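Local coordinates for glycinin (PDB 1OD5), which serves as a seed storage protein of soybean, a hexameric 11S globulin that is probably a source of sulfur-containing amino acids in seed meal, at residues N14-D19 / S34-L39; E86-P91 / Q111-F116; G377-H382 / G487-P492. One frame throughout, in Å; residues are numbered along the deposited sequence.

Interaction 1: residues N14-D19 / S34-L39; sequences NALEPD and SQHPEL
His36 points its NE2 between the two carboxylate oxygens of Asp19, and this forked bond ties the loop leading into strand 20-24 of the N-terminal cupin domain to the start of helix 37-42, where His36 holds the N-cap position. The two oxygens are equally distant, 3.2 Å from His36 NE2 to Asp19 OD1 and 3.2 Å to Asp19 OD2, both reached on their syn sides, but the bond to OD1 is the straighter. OD1 sits near the plane of the imidazole, whereas OD2 is tilted out of it. The carboxylate stands steeply to the ring, with 72° between the planes. Leu16 comes from the opposite direction to His36. Its CD1 lies over one face of the imidazole, 4.1 Å from the ring centroid, in a CH-pi contact offset toward the rim, while Leu16 CD2 lies 3.4 Å from His36 ND1. The same CD1 also packs against Leu39 CD1 at 3.6 Å, so one methyl is wedged between the cap residue and the first turn of the helix.

In that first turn, Glu38 bends at its second torsion (chi2 91°), which turns its carboxylate back toward Asn14. The backbone Asn14 N donates to Glu38 OE1 over 3.0 Å, meeting the anti side of that oxygen with an N-H...O angle of 138°, and Asn14 CB lies 3.4 Å from the same OE1.

In the second shell, Leu39 also packs on Trp32, whose NE1 is bonded to Leu16 O, and on Leu420 and Val422 of strand 420-423 in the C-terminal cupin domain. The contact therefore borders the seam between the two cupin domains. Asn33 N gives a further hydrogen bond to Asp19 OD1, which helps to fix the carboxylate facing His36.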
loop_
_atom_site.group_PDB
_atom_site.type_symbol
_atom_site.label_atom_id
_atom_site.label_comp_id
_atom_site.label_asym_id
_atom_site.label_seq_id
_atom_site.Cartn_x
_atom_site.Cartn_y
_atom_site.Cartn_z
ATOM N N ASN A 14 2.380 -33.441 -21.797
ATOM C CA ASN A 14 3.580 -34.236 -22.015
ATOM C C ASN A 14 4.769 -33.849 -21.153
ATOM O O ASN A 14 4.921 -32.683 -20.797
ATOM C CB ASN A 14 4.087 -34.131 -23.458
ATOM C CG ASN A 14 3.263 -34.853 -24.512
ATOM O OD1 ASN A 14 2.413 -34.245 -25.155
ATOM N ND2 ASN A 14 3.474 -36.152 -24.718
ATOM N N ALA A 15 5.677 -34.800 -20.873
ATOM C CA ALA A 15 6.870 -34.512 -20.101
ATOM C C ALA A 15 7.836 -34.065 -21.177
ATOM O O ALA A 15 8.179 -34.829 -22.080
ATOM C CB ALA A 15 7.394 -35.766 -19.434
ATOM N N LEU A 16 8.271 -32.815 -21.114
ATOM C CA LEU A 16 9.168 -32.226 -22.084
ATOM C C LEU A 16 10.665 -32.165 -21.840
ATOM O O LEU A 16 11.155 -31.922 -20.734
ATOM C CB LEU A 16 8.679 -30.805 -22.370
ATOM C CG LEU A 16 7.199 -30.641 -22.700
ATOM C CD1 LEU A 16 6.861 -29.164 -22.795
ATOM C CD2 LEU A 16 6.893 -31.360 -24.012
ATOM N N GLU A 17 11.420 -32.327 -22.937
ATOM C CA GLU A 17 12.871 -32.265 -22.879
ATOM C C GLU A 17 13.334 -31.110 -23.755
ATOM O O GLU A 17 12.525 -30.564 -24.501
ATOM C CB GLU A 17 13.446 -33.624 -23.329
ATOM C CG GLU A 17 13.085 -34.673 -22.291
ATOM C CD GLU A 17 14.050 -35.836 -22.064
ATOM O OE1 GLU A 17 15.281 -35.641 -22.050
ATOM O OE2 GLU A 17 13.546 -36.944 -21.848
ATOM N N PRO A 18 14.557 -30.588 -23.675
ATOM C CA PRO A 18 15.013 -29.507 -24.538
ATOM C C PRO A 18 14.967 -29.965 -25.991
ATOM O O PRO A 18 15.092 -31.163 -26.263
ATOM C CB PRO A 18 16.411 -29.199 -24.091
ATOM C CG PRO A 18 16.464 -29.738 -22.692
ATOM C CD PRO A 18 15.598 -30.971 -22.727
ATOM N N ASP A 19 14.695 -28.972 -26.855
ATOM C CA ASP A 19 14.585 -29.080 -28.322
ATOM C C ASP A 19 15.841 -28.587 -29.046
ATOM O O ASP A 19 16.385 -29.280 -29.900
ATOM C CB ASP A 19 13.415 -28.239 -28.874
ATOM C CG ASP A 19 12.047 -28.585 -28.295
ATOM O OD1 ASP A 19 11.851 -28.499 -27.082
ATOM O OD2 ASP A 19 11.151 -28.949 -29.055
ATOM N N SER A 34 9.173 -22.699 -27.147
ATOM C CA SER A 34 8.072 -21.975 -26.543
ATOM C C SER A 34 6.747 -22.191 -27.233
ATOM O O SER A 34 5.729 -21.687 -26.751
ATOM C CB SER A 34 8.411 -20.485 -26.504
ATOM O OG SER A 34 8.448 -19.920 -27.789
ATOM N N GLN A 35 6.713 -23.007 -28.302
ATOM C CA GLN A 35 5.472 -23.256 -29.027
ATOM C C GLN A 35 4.749 -24.507 -28.573
ATOM O O GLN A 35 3.664 -24.777 -29.105
ATOM C CB GLN A 35 5.737 -23.352 -30.535
ATOM C CG GLN A 35 5.988 -22.017 -31.243
ATOM C CD GLN A 35 6.728 -22.173 -32.577
ATOM O OE1 GLN A 35 7.107 -23.273 -33.018
ATOM N NE2 GLN A 35 6.976 -21.037 -33.240
ATOM N N HIS A 36 5.308 -25.272 -27.604
ATOM C CA HIS A 36 4.642 -26.456 -27.091
ATOM C C HIS A 36 3.340 -25.984 -26.458
ATOM O O HIS A 36 3.343 -24.943 -25.806
ATOM C CB HIS A 36 5.444 -27.161 -26.009
ATOM C CG HIS A 36 6.606 -27.997 -26.491
ATOM N ND1 HIS A 36 6.671 -29.308 -26.701
ATOM C CD2 HIS A 36 7.864 -27.515 -26.743
ATOM C CE1 HIS A 36 7.895 -29.627 -27.058
ATOM N NE2 HIS A 36 8.606 -28.533 -27.080
ATOM N N PRO A 37 2.192 -26.637 -26.644
ATOM C CA PRO A 37 0.904 -26.244 -26.101
ATOM C C PRO A 37 0.891 -26.030 -24.575
ATOM O O PRO A 37 0.238 -25.117 -24.086
ATOM C CB PRO A 37 -0.015 -27.363 -26.540
ATOM C CG PRO A 37 0.629 -27.906 -27.768
ATOM C CD PRO A 37 2.050 -27.930 -27.317
ATOM N N GLU A 38 1.598 -26.893 -23.842
ATOM C CA GLU A 38 1.701 -26.844 -22.396
ATOM C C GLU A 38 2.378 -25.557 -21.985
ATOM O O GLU A 38 1.837 -24.868 -21.146
ATOM C CB GLU A 38 2.533 -27.966 -21.842
ATOM C CG GLU A 38 2.025 -29.328 -22.233
ATOM C CD GLU A 38 2.609 -29.913 -23.522
ATOM O OE1 GLU A 38 2.533 -31.121 -23.706
ATOM O OE2 GLU A 38 3.156 -29.193 -24.345
ATOM N N LEU A 39 3.515 -25.215 -22.599
ATOM C CA LEU A 39 4.273 -24.026 -22.331
ATOM C C LEU A 39 3.486 -22.796 -22.683
ATOM O O LEU A 39 3.606 -21.768 -22.009
ATOM C CB LEU A 39 5.569 -24.083 -23.123
ATOM C CG LEU A 39 6.816 -24.507 -22.353
ATOM C CD1 LEU A 39 6.506 -25.741 -21.596
ATOM C CD2 LEU A 39 7.980 -24.803 -23.254
#

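Interaction 2: residues E86-P91 / Q111-F116; sequences ETFEKP and QKIRHF
Glu86 OE2 is gripped by water 1, hydrogen-bonded at 2.7 Å, and by the side-chain amide of Gln111, whose NE2 gives it a weak bond of 3.3 Å. Carboxylate and amide lie nearly coplanar, 15° apart, and water 1 closes a small triangle through a second weak bond to Gln111 NE2. The other end of the amide is fixed as well, since Gln111 OE1 accepts from Phe81 N. A second water bridges side chain and backbone: it donates to Thr87 OG1 and accepts from Lys112 N at 2.8 Å.

These residues lie at the beginning of strand 88-90, where its antiparallel pairing with strand 108-117 of the N-terminal cupin domain starts; Phe88 pairs through its backbone with His110. The edge is also a subunit interface. Thr87 OG1 is hydrogen-bonded to Asp341 O of a neighbouring subunit, and Lys112, extended throughout with CG opposite its own N (chi1 176°), carries NZ away from Phe88 to a salt bridge with OD2 of that Asp341.

Over one face of the Phe88 ring sits Lys112 CA, a CH-pi contact 4.0 Å from the centroid and 18° off the normal. Ile113 N lies over the same face, and Ile113 CB comes within 4.4 Å of Phe88 CE2.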
loop_
_atom_site.group_PDB
_atom_site.type_symbol
_atom_site.label_atom_id
_atom_site.label_comp_id
_atom_site.label_asym_id
_atom_site.label_seq_id
_atom_site.Cartn_x
_atom_site.Cartn_y
_atom_site.Cartn_z
ATOM N N GLU A 86 28.971 2.610 -7.367
ATOM C CA GLU A 86 29.937 1.507 -7.402
ATOM C C GLU A 86 30.555 1.354 -6.010
ATOM O O GLU A 86 31.653 1.861 -5.748
ATOM C CB GLU A 86 31.064 1.806 -8.422
ATOM C CG GLU A 86 30.783 1.686 -9.915
ATOM C CD GLU A 86 29.473 2.278 -10.405
ATOM O OE1 GLU A 86 29.402 3.475 -10.678
ATOM O OE2 GLU A 86 28.524 1.516 -10.520
ATOM N N THR A 87 29.888 0.564 -5.157
ATOM C CA THR A 87 30.340 0.393 -3.795
ATOM C C THR A 87 31.460 -0.594 -3.519
ATOM O O THR A 87 31.848 -0.789 -2.362
ATOM C CB THR A 87 29.086 0.083 -2.912
ATOM O OG1 THR A 87 28.541 -1.140 -3.309
ATOM C CG2 THR A 87 28.031 1.165 -3.014
ATOM N N PHE A 88 31.975 -1.308 -4.519
ATOM C CA PHE A 88 33.096 -2.200 -4.246
ATOM C C PHE A 88 34.233 -1.445 -4.894
ATOM O O PHE A 88 34.076 -0.945 -6.012
ATOM C CB PHE A 88 32.905 -3.547 -4.892
ATOM C CG PHE A 88 32.157 -4.574 -4.052
ATOM C CD1 PHE A 88 31.102 -4.235 -3.234
ATOM C CD2 PHE A 88 32.562 -5.888 -4.124
ATOM C CE1 PHE A 88 30.447 -5.205 -2.483
ATOM C CE2 PHE A 88 31.916 -6.861 -3.379
ATOM C CZ PHE A 88 30.851 -6.526 -2.549
ATOM N N GLU A 89 35.360 -1.207 -4.226
ATOM C CA GLU A 89 36.420 -0.473 -4.878
ATOM C C GLU A 89 37.763 -0.936 -4.415
ATOM O O GLU A 89 37.891 -1.455 -3.320
ATOM C CB GLU A 89 36.288 1.009 -4.634
ATOM C CG GLU A 89 36.253 1.482 -3.211
ATOM C CD GLU A 89 36.502 2.979 -3.177
ATOM O OE1 GLU A 89 35.545 3.751 -3.221
ATOM O OE2 GLU A 89 37.674 3.360 -3.141
ATOM N N LYS A 90 38.752 -0.780 -5.282
ATOM C CA LYS A 90 40.094 -1.223 -4.988
ATOM C C LYS A 90 41.028 -0.079 -5.290
ATOM O O LYS A 90 41.114 0.317 -6.450
ATOM C CB LYS A 90 40.471 -2.392 -5.858
ATOM C CG LYS A 90 41.669 -3.087 -5.283
ATOM C CD LYS A 90 42.026 -4.256 -6.165
ATOM C CE LYS A 90 42.995 -5.216 -5.473
ATOM N NZ LYS A 90 42.324 -6.101 -4.522
ATOM N N PRO A 91 41.737 0.498 -4.308
ATOM C CA PRO A 91 42.809 1.448 -4.550
ATOM C C PRO A 91 44.087 0.708 -4.902
ATOM O O PRO A 91 44.763 1.205 -5.804
ATOM C CB PRO A 91 42.874 2.242 -3.261
ATOM C CG PRO A 91 41.494 2.016 -2.654
ATOM C CD PRO A 91 41.359 0.521 -2.897
ATOM N N GLN A 111 29.828 -2.490 -9.101
ATOM C CA GLN A 111 28.756 -2.779 -8.168
ATOM C C GLN A 111 28.930 -4.085 -7.420
ATOM O O GLN A 111 29.823 -4.872 -7.707
ATOM C CB GLN A 111 27.411 -2.774 -8.900
ATOM C CG GLN A 111 27.112 -1.348 -9.305
ATOM C CD GLN A 111 25.777 -1.147 -9.965
ATOM O OE1 GLN A 111 24.918 -2.000 -9.894
ATOM N NE2 GLN A 111 25.567 -0.013 -10.609
ATOM N N LYS A 112 28.094 -4.346 -6.408
ATOM C CA LYS A 112 28.172 -5.548 -5.583
ATOM C C LYS A 112 28.239 -6.873 -6.348
ATOM O O LYS A 112 27.555 -7.036 -7.355
ATOM C CB LYS A 112 26.948 -5.512 -4.645
ATOM C CG LYS A 112 26.833 -6.758 -3.783
ATOM C CD LYS A 112 25.583 -6.801 -2.928
ATOM C CE LYS A 112 25.733 -8.135 -2.173
ATOM N NZ LYS A 112 24.712 -8.252 -1.148
ATOM N N ILE A 113 29.095 -7.813 -5.921
ATOM C CA ILE A 113 29.226 -9.128 -6.544
ATOM C C ILE A 113 28.447 -10.049 -5.625
ATOM O O ILE A 113 28.635 -9.975 -4.407
ATOM C CB ILE A 113 30.710 -9.611 -6.589
ATOM C CG1 ILE A 113 31.493 -8.685 -7.468
ATOM C CG2 ILE A 113 30.838 -11.040 -7.114
ATOM C CD1 ILE A 113 31.068 -8.729 -8.934
ATOM N N ARG A 114 27.549 -10.902 -6.142
ATOM C CA ARG A 114 26.798 -11.842 -5.316
ATOM C C ARG A 114 27.348 -13.223 -5.639
ATOM O O ARG A 114 27.788 -13.453 -6.766
ATOM C CB ARG A 114 25.310 -11.750 -5.640
ATOM C CG ARG A 114 24.849 -10.322 -5.363
ATOM C CD ARG A 114 23.483 -9.845 -5.896
ATOM N NE ARG A 114 23.663 -8.465 -6.348
ATOM C CZ ARG A 114 22.797 -7.484 -6.130
ATOM N NH1 ARG A 114 23.077 -6.269 -6.589
ATOM N NH2 ARG A 114 21.670 -7.695 -5.474
ATOM N N HIS A 115 27.430 -14.133 -4.668
ATOM C CA HIS A 115 27.925 -15.477 -4.883
ATOM C C HIS A 115 26.785 -16.471 -4.807
ATOM O O HIS A 115 25.827 -16.277 -4.059
ATOM C CB HIS A 115 28.954 -15.867 -3.833
ATOM C CG HIS A 115 30.296 -15.200 -4.078
ATOM N ND1 HIS A 115 31.447 -15.805 -4.326
ATOM C CD2 HIS A 115 30.515 -13.843 -4.140
ATOM C CE1 HIS A 115 32.348 -14.880 -4.547
ATOM N NE2 HIS A 115 31.776 -13.700 -4.433
ATOM N N PHE A 116 26.851 -17.580 -5.533
ATOM C CA PHE A 116 25.784 -18.568 -5.503
ATOM C C PHE A 116 26.403 -19.934 -5.617
ATOM O O PHE A 116 27.576 -20.079 -5.947
ATOM C CB PHE A 116 24.756 -18.397 -6.679
ATOM C CG PHE A 116 25.332 -18.537 -8.085
ATOM C CD1 PHE A 116 25.586 -17.380 -8.826
ATOM C CD2 PHE A 116 25.642 -19.800 -8.618
ATOM C CE1 PHE A 116 26.155 -17.482 -10.096
ATOM C CE2 PHE A 116 26.211 -19.892 -9.881
ATOM C CZ PHE A 116 26.470 -18.735 -10.621
HETATM O O HOH W 1 26.580 2.517 -12.061
HETATM O O HOH W 2 26.592 -2.134 -5.488
#

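Interaction 3: residues G377-H382 / G487-P492; sequences GIYSPH and GPLVNP
The Tyr379 ring, met obliquely by Pro488 CB and Leu489 CD2, carries His382 on one face: His382 CE1 stands 3.3 Å above the plane, over the ring centre. In return Tyr379 CE1 lies over a face of the imidazole, displaced toward its rim, and the edge of that imidazole is lined in plane by Tyr379 O and Ser380 O. The setting is the C-terminal cupin domain, where the last strand of the chain, 489-490, is added antiparallel to strand 378-384, and where His382 with Glu431 forms the magnesium site.

Ile378 and Val490 are a hydrogen-bonded pair: Ile378 N reaches Val490 O at 2.8 Å, and Val490 N returns the same length to Ile378 O, both nearly straight. Tyr379 and Leu489 form the next, non-hydrogen-bonded pair on the other face of the sheet. Tyr379 CE1 comes within 3.8 Å of Pro488 CB.

Beyond it, Pro488 O is held twice by Ser380. Ser380 N donates from almost straight ahead, over 3.0 Å, while Ser380 OG arrives at 2.9 Å from a more bent direction; a chi1 of 68° brings the hydroxyl round between the backbone N and carbonyl carbon to reach it. With an alanine here, Pro488 O would probably be left with the backbone bond as its grip from this strand, and the start of the final strand less firmly fixed.

On the Ile378 face, Ile378 CD1 touches Pro492 CG at 4.0 Å, and Ser215 of a neighbouring subunit packs on Ile378 and Val490. The imidazole is steadied from across the corner at Pro381: His382 ND1, with its partner close to the ring plane, donates to Ser380 O at 2.9 Å.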
loop_
_atom_site.group_PDB
_atom_site.type_symbol
_atom_site.label_atom_id
_atom_site.label_comp_id
_atom_site.label_asym_id
_atom_site.label_seq_id
_atom_site.Cartn_x
_atom_site.Cartn_y
_atom_site.Cartn_z
ATOM N N GLY A 377 7.334 -41.953 -1.043
ATOM C CA GLY A 377 6.630 -40.918 -0.315
ATOM C C GLY A 377 5.617 -40.291 -1.242
ATOM O O GLY A 377 5.926 -40.055 -2.394
ATOM N N ILE A 378 4.406 -40.031 -0.794
ATOM C CA ILE A 378 3.353 -39.419 -1.582
ATOM C C ILE A 378 3.088 -37.947 -1.251
ATOM O O ILE A 378 2.839 -37.650 -0.091
ATOM C CB ILE A 378 2.008 -40.193 -1.379
ATOM C CG1 ILE A 378 2.140 -41.635 -1.862
ATOM C CG2 ILE A 378 0.877 -39.522 -2.135
ATOM C CD1 ILE A 378 0.864 -42.479 -1.588
ATOM N N TYR A 379 3.127 -36.993 -2.197
ATOM C CA TYR A 379 2.761 -35.622 -1.932
ATOM C C TYR A 379 1.315 -35.786 -2.456
ATOM O O TYR A 379 0.974 -35.692 -3.642
ATOM C CB TYR A 379 3.663 -34.688 -2.753
ATOM C CG TYR A 379 3.355 -33.203 -2.557
ATOM C CD1 TYR A 379 2.185 -32.809 -1.909
ATOM C CD2 TYR A 379 4.206 -32.220 -3.062
ATOM C CE1 TYR A 379 1.838 -31.469 -1.762
ATOM C CE2 TYR A 379 3.871 -30.865 -2.922
ATOM C CZ TYR A 379 2.683 -30.506 -2.271
ATOM O OH TYR A 379 2.283 -29.183 -2.120
ATOM N N SER A 380 0.413 -36.128 -1.531
ATOM C CA SER A 380 -0.994 -36.391 -1.803
ATOM C C SER A 380 -1.757 -35.391 -2.641
ATOM O O SER A 380 -1.265 -34.275 -2.800
ATOM C CB SER A 380 -1.693 -36.620 -0.436
ATOM O OG SER A 380 -1.766 -35.467 0.385
ATOM N N PRO A 381 -2.914 -35.699 -3.242
ATOM C CA PRO A 381 -3.586 -34.838 -4.220
ATOM C C PRO A 381 -3.712 -33.370 -3.825
ATOM O O PRO A 381 -4.194 -33.054 -2.742
ATOM C CB PRO A 381 -4.925 -35.513 -4.416
ATOM C CG PRO A 381 -4.621 -36.988 -4.247
ATOM C CD PRO A 381 -3.647 -36.961 -3.093
ATOM N N HIS A 382 -3.287 -32.449 -4.678
ATOM C CA HIS A 382 -3.361 -31.027 -4.385
ATOM C C HIS A 382 -3.525 -30.183 -5.620
ATOM O O HIS A 382 -3.436 -30.746 -6.702
ATOM C CB HIS A 382 -2.095 -30.573 -3.676
ATOM C CG HIS A 382 -0.807 -30.942 -4.380
ATOM N ND1 HIS A 382 -0.198 -32.118 -4.402
ATOM C CD2 HIS A 382 -0.018 -30.041 -5.051
ATOM C CE1 HIS A 382 0.927 -31.962 -5.043
ATOM N NE2 HIS A 382 1.039 -30.708 -5.439
ATOM N N GLY A 487 -0.580 -33.696 7.316
ATOM C CA GLY A 487 -0.009 -32.828 6.334
ATOM C C GLY A 487 -0.066 -33.463 4.956
ATOM O O GLY A 487 -0.594 -34.570 4.795
ATOM N N PRO A 488 0.463 -32.767 3.940
ATOM C CA PRO A 488 0.353 -33.194 2.552
ATOM C C PRO A 488 1.274 -34.342 2.203
ATOM O O PRO A 488 0.991 -35.013 1.214
ATOM C CB PRO A 488 0.618 -31.931 1.772
ATOM C CG PRO A 488 1.567 -31.159 2.645
ATOM C CD PRO A 488 1.074 -31.446 4.059
ATOM N N LEU A 489 2.332 -34.603 2.998
ATOM C CA LEU A 489 3.281 -35.682 2.778
ATOM C C LEU A 489 2.894 -36.951 3.531
ATOM O O LEU A 489 2.819 -37.058 4.756
ATOM C CB LEU A 489 4.627 -35.214 3.197
ATOM C CG LEU A 489 5.039 -33.914 2.543
ATOM C CD1 LEU A 489 6.316 -33.452 3.142
ATOM C CD2 LEU A 489 5.240 -34.099 1.071
ATOM N N VAL A 490 2.543 -37.951 2.724
ATOM C CA VAL A 490 2.105 -39.244 3.199
ATOM C C VAL A 490 3.166 -40.312 2.969
ATOM O O VAL A 490 3.863 -40.414 1.965
ATOM C CB VAL A 490 0.776 -39.534 2.477
ATOM C CG1 VAL A 490 0.157 -40.842 2.912
ATOM C CG2 VAL A 490 -0.217 -38.468 2.857
ATOM N N ASN A 491 3.367 -41.075 4.019
ATOM C CA ASN A 491 4.321 -42.176 4.030
ATOM C C ASN A 491 3.431 -43.418 3.943
ATOM O O ASN A 491 2.659 -43.671 4.888
ATOM C CB ASN A 491 5.136 -42.133 5.354
ATOM C CG ASN A 491 4.318 -42.119 6.662
ATOM O OD1 ASN A 491 4.368 -43.077 7.442
ATOM N ND2 ASN A 491 3.505 -41.094 6.930
ATOM N N PRO A 492 3.410 -44.182 2.829
ATOM C CA PRO A 492 2.663 -45.434 2.744
ATOM C C PRO A 492 3.543 -46.634 3.076
ATOM O O PRO A 492 2.989 -47.548 3.681
ATOM C CB PRO A 492 2.107 -45.420 1.330
ATOM C CG PRO A 492 3.283 -44.865 0.579
ATOM C CD PRO A 492 3.749 -43.724 1.491
#

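Overall arrangement
The three contacts are separate and follow one another along the chain. Interactions 1 and 2 lie on opposite sides of the chain's centre, their own centres 39 Å apart, although all four segments belong to the N-terminal cupin. Interaction 3, in the C-terminal cupin, is closer to interaction 1 (about 16 Å between nearest atoms) than to interaction 2 (about 25 Å). It adjoins the magnesium ion, which lies about 4 Å from the Tyr379 side chain and is bound by His382 with Glu431. Interactions 2 and 3, 44 Å apart by centres within one chain, come together between chains: Glu89 of one copy bonds Gly487 N of a neighbouring subunit. Interaction 1 is touched by no other chain.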